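Local structure of tail fiber protein (Acinetobacter phage AM24, 5W5P) at residues Phe145-Ser157 with Tyr176-Ile188. The protein is a trimeric phage tailspike that probably recognises and degrades the capsular polysaccharide of its Acinetobacter baumannii host. Sequence-based numbering, arbitrary orientation.
Sequences FKMMTPVGLPTNS and YSNTGIFTSKRSI
The backbone N of Y176 donates to M147 O (2.9 Å). The Y176 ring lies against the aliphatic part of K146, with CE1 3.6 Å from K146 CD. K146 NZ itself bonds to T118 O. On the other side of the strand, the selenomethionine M147 runs across I181 and F182. Its CE sits over one face of the F182 ring, 4.2 Å from the centroid, and its SE is oblique to the ring, a Met-aromatic contact. A bend at chi3 (55°) turns this methyl onto the ring. V151 CG1 packs beside the same ring, and helix 122-132 touches both M147 and V151. P150 lays its CB against G180 O (3.5 Å) and T183 CG2. From here strands 151-153 and 182-184 pair in parallel. V151 N donates to I181 O, T183 N to V151 O, L153 N to T183 O, and K185 N to L153 O (2.8 Å). G152 CA packs against K185 N at 3.4 Å, and I188 CD1 lies beside it. Beyond the strands, T155 CG2 lies over one face of the R186 guanidinium, whose NH2 bonds to Y198 O. One water joins L153 O, T155 OG1 and R186 N. The parallel strand pairs are consistent with successive turns of a right-handed parallel beta-helix, as in many phage tailspikes. Backbone bonds set the strand register, apolar packing of M147, I181, V151 and F182 buries one side of the contact, and polar links with water finish the T155 end.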
# COMPACT_ATOMS: atom_id res chain seq x y z
N PHE A 145 -35.26 -1.20 7.39
CA PHE A 145 -35.44 -1.26 8.83
C PHE A 145 -35.08 0.07 9.48
O PHE A 145 -34.40 0.91 8.89
CB PHE A 145 -34.59 -2.39 9.43
CG PHE A 145 -34.88 -3.75 8.85
CD1 PHE A 145 -35.83 -4.58 9.42
CD2 PHE A 145 -34.20 -4.19 7.72
CE1 PHE A 145 -36.10 -5.83 8.88
CE2 PHE A 145 -34.45 -5.44 7.19
CZ PHE A 145 -35.41 -6.26 7.76
N LYS A 146 -35.58 0.26 10.70
CA LYS A 146 -35.25 1.44 11.49
C LYS A 146 -34.77 0.99 12.86
O LYS A 146 -35.51 0.32 13.58
CB LYS A 146 -36.45 2.38 11.63
CG LYS A 146 -36.22 3.50 12.63
CD LYS A 146 -37.08 4.71 12.31
CE LYS A 146 -38.48 4.54 12.86
NZ LYS A 146 -39.38 5.66 12.46
N MSE A 147 -33.54 1.37 13.21
CA MSE A 147 -33.00 1.07 14.53
C MSE A 147 -32.72 2.36 15.31
O MSE A 147 -32.01 3.25 14.82
CB MSE A 147 -31.73 0.23 14.42
CG MSE A 147 -31.94 -1.09 13.71
SE MSE A 147 -30.28 -2.10 13.46
CE MSE A 147 -29.68 -2.16 15.31
N MSE A 148 -33.26 2.45 16.52
CA MSE A 148 -33.11 3.66 17.33
C MSE A 148 -32.57 3.37 18.73
O MSE A 148 -32.44 4.28 19.55
CB MSE A 148 -34.44 4.39 17.45
CG MSE A 148 -35.22 4.46 16.15
SE MSE A 148 -36.96 5.25 16.44
CE MSE A 148 -36.39 7.05 16.94
N THR A 149 -32.28 2.10 19.00
CA THR A 149 -31.80 1.66 20.30
C THR A 149 -30.54 0.84 20.07
O THR A 149 -30.53 -0.03 19.18
CB THR A 149 -32.86 0.82 21.03
OG1 THR A 149 -34.10 1.55 21.07
CG2 THR A 149 -32.41 0.50 22.45
N PRO A 150 -29.46 1.09 20.81
CA PRO A 150 -28.24 0.31 20.60
C PRO A 150 -28.49 -1.17 20.80
O PRO A 150 -29.18 -1.58 21.74
CB PRO A 150 -27.27 0.88 21.64
CG PRO A 150 -27.77 2.27 21.89
CD PRO A 150 -29.27 2.18 21.78
N VAL A 151 -27.96 -1.97 19.88
CA VAL A 151 -28.00 -3.43 19.98
C VAL A 151 -26.62 -3.90 20.40
O VAL A 151 -25.61 -3.49 19.81
CB VAL A 151 -28.43 -4.06 18.64
CG1 VAL A 151 -28.09 -5.55 18.62
CG2 VAL A 151 -29.91 -3.85 18.41
N GLY A 152 -26.57 -4.74 21.43
CA GLY A 152 -25.31 -5.19 21.98
C GLY A 152 -24.94 -6.57 21.46
O GLY A 152 -25.76 -7.49 21.49
N LEU A 153 -23.67 -6.70 20.99
CA LEU A 153 -23.05 -7.93 20.53
C LEU A 153 -22.46 -8.70 21.71
O LEU A 153 -21.98 -8.09 22.67
CB LEU A 153 -21.96 -7.63 19.51
CG LEU A 153 -22.44 -7.16 18.13
CD1 LEU A 153 -21.27 -6.80 17.26
CD2 LEU A 153 -23.29 -8.23 17.47
N PRO A 154 -22.49 -10.03 21.65
CA PRO A 154 -21.98 -10.84 22.77
C PRO A 154 -20.50 -10.60 23.03
O PRO A 154 -19.74 -10.16 22.15
CB PRO A 154 -22.24 -12.28 22.32
CG PRO A 154 -22.34 -12.20 20.83
CD PRO A 154 -22.98 -10.87 20.55
N THR A 155 -20.08 -10.93 24.25
CA THR A 155 -18.72 -10.62 24.69
C THR A 155 -17.72 -11.61 24.11
O THR A 155 -17.85 -12.82 24.28
CB THR A 155 -18.66 -10.63 26.22
OG1 THR A 155 -19.57 -9.65 26.72
CG2 THR A 155 -17.25 -10.27 26.68
N ASN A 156 -16.72 -11.08 23.42
CA ASN A 156 -15.66 -11.88 22.82
C ASN A 156 -14.38 -11.06 22.90
O ASN A 156 -14.30 -9.99 22.29
CB ASN A 156 -16.00 -12.25 21.38
CG ASN A 156 -15.00 -13.20 20.76
OD1 ASN A 156 -14.91 -14.37 21.13
ND2 ASN A 156 -14.27 -12.72 19.76
N SER A 157 -13.41 -11.54 23.66
CA SER A 157 -12.17 -10.82 23.86
C SER A 157 -11.35 -10.81 22.57
O SER A 157 -11.71 -11.44 21.57
CB SER A 157 -11.38 -11.44 25.00
OG SER A 157 -10.75 -12.63 24.57
N TYR A 176 -30.69 5.70 13.89
CA TYR A 176 -31.04 6.80 14.80
C TYR A 176 -30.32 6.54 16.12
O TYR A 176 -30.85 5.83 16.99
CB TYR A 176 -32.55 6.92 14.99
CG TYR A 176 -33.29 7.40 13.76
CD1 TYR A 176 -33.71 6.51 12.79
CD2 TYR A 176 -33.56 8.75 13.59
CE1 TYR A 176 -34.38 6.95 11.66
CE2 TYR A 176 -34.24 9.20 12.46
CZ TYR A 176 -34.64 8.29 11.51
OH TYR A 176 -35.32 8.72 10.39
N SER A 177 -29.13 7.11 16.27
CA SER A 177 -28.36 6.91 17.49
C SER A 177 -27.25 7.94 17.56
O SER A 177 -26.55 8.18 16.58
CB SER A 177 -27.76 5.50 17.54
OG SER A 177 -26.93 5.34 18.68
N ASN A 178 -27.09 8.55 18.74
CA ASN A 178 -26.01 9.48 19.01
C ASN A 178 -24.72 8.77 19.42
O ASN A 178 -23.66 9.42 19.44
CB ASN A 178 -26.42 10.46 20.11
CG ASN A 178 -25.60 11.72 20.11
OD1 ASN A 178 -24.93 12.05 19.12
ND2 ASN A 178 -25.62 12.45 21.23
N THR A 179 -24.78 7.48 19.72
CA THR A 179 -23.62 6.74 20.22
C THR A 179 -23.24 5.53 19.38
O THR A 179 -22.07 5.14 19.40
CB THR A 179 -23.87 6.28 21.67
OG1 THR A 179 -24.95 5.34 21.68
CG2 THR A 179 -24.20 7.46 22.57
N GLY A 180 -24.18 4.94 18.65
CA GLY A 180 -23.91 3.74 17.87
C GLY A 180 -24.98 2.67 18.03
O GLY A 180 -25.16 2.15 19.13
N ILE A 181 -25.69 2.34 16.95
CA ILE A 181 -26.74 1.34 17.05
C ILE A 181 -26.18 -0.04 17.34
O ILE A 181 -26.93 -0.93 17.78
CB ILE A 181 -27.60 1.27 15.77
CG1 ILE A 181 -26.71 1.24 14.52
CG2 ILE A 181 -28.62 2.40 15.73
CD1 ILE A 181 -27.38 0.60 13.33
N PHE A 182 -24.89 -0.26 17.11
CA PHE A 182 -24.23 -1.51 17.44
C PHE A 182 -23.13 -1.23 18.45
O PHE A 182 -22.31 -0.33 18.25
CB PHE A 182 -23.68 -2.18 16.18
CG PHE A 182 -24.73 -2.81 15.32
CD1 PHE A 182 -25.47 -3.89 15.79
CD2 PHE A 182 -25.02 -2.31 14.06
CE1 PHE A 182 -26.45 -4.48 15.02
CE2 PHE A 182 -26.00 -2.89 13.28
CZ PHE A 182 -26.72 -3.97 13.76
N THR A 183 -23.14 -1.98 19.55
CA THR A 183 -22.17 -1.82 20.61
C THR A 183 -21.95 -3.18 21.26
O THR A 183 -22.43 -4.20 20.76
CB THR A 183 -22.63 -0.75 21.60
OG1 THR A 183 -21.61 -0.52 22.58
CG2 THR A 183 -23.91 -1.20 22.31
N SER A 184 -21.23 -3.20 22.37
CA SER A 184 -21.07 -4.43 23.13
C SER A 184 -22.26 -4.62 24.06
O SER A 184 -22.74 -3.67 24.67
CB SER A 184 -19.77 -4.41 23.92
OG SER A 184 -19.85 -3.48 24.99
N LYS A 185 -22.73 -5.87 24.16
CA LYS A 185 -23.86 -6.15 25.04
C LYS A 185 -23.51 -5.87 26.50
O LYS A 185 -24.35 -5.38 27.26
CB LYS A 185 -24.32 -7.60 24.87
CG LYS A 185 -25.55 -7.95 25.69
CD LYS A 185 -25.93 -9.42 25.54
CE LYS A 185 -27.23 -9.58 24.77
NZ LYS A 185 -28.39 -9.90 25.66
N ARG A 186 -22.27 -6.15 26.91
CA ARG A 186 -21.93 -6.01 28.32
C ARG A 186 -21.76 -4.57 28.75
O ARG A 186 -21.64 -4.31 29.96
CB ARG A 186 -20.67 -6.81 28.66
CG ARG A 186 -19.41 -6.36 27.94
CD ARG A 186 -18.22 -7.13 28.49
NE ARG A 186 -17.00 -6.87 27.73
CZ ARG A 186 -15.79 -7.30 28.09
NH1 ARG A 186 -15.64 -8.00 29.21
NH2 ARG A 186 -14.73 -7.03 27.35
N SER A 187 -21.77 -3.62 27.82
CA SER A 187 -21.79 -2.20 28.15
C SER A 187 -23.20 -1.64 28.32
O SER A 187 -23.34 -0.53 28.82
CB SER A 187 -21.05 -1.39 27.08
OG SER A 187 -21.85 -1.24 25.92
N ILE A 188 -24.23 -2.38 27.90
CA ILE A 188 -25.59 -1.89 28.03
C ILE A 188 -25.98 -1.84 29.50
O ILE A 188 -25.87 -2.84 30.22
CB ILE A 188 -26.56 -2.77 27.22
CG1 ILE A 188 -26.23 -2.67 25.73
CG2 ILE A 188 -28.01 -2.35 27.49
CD1 ILE A 188 -26.98 -3.66 24.87
O HOH W 1 -20.59 -7.74 25.12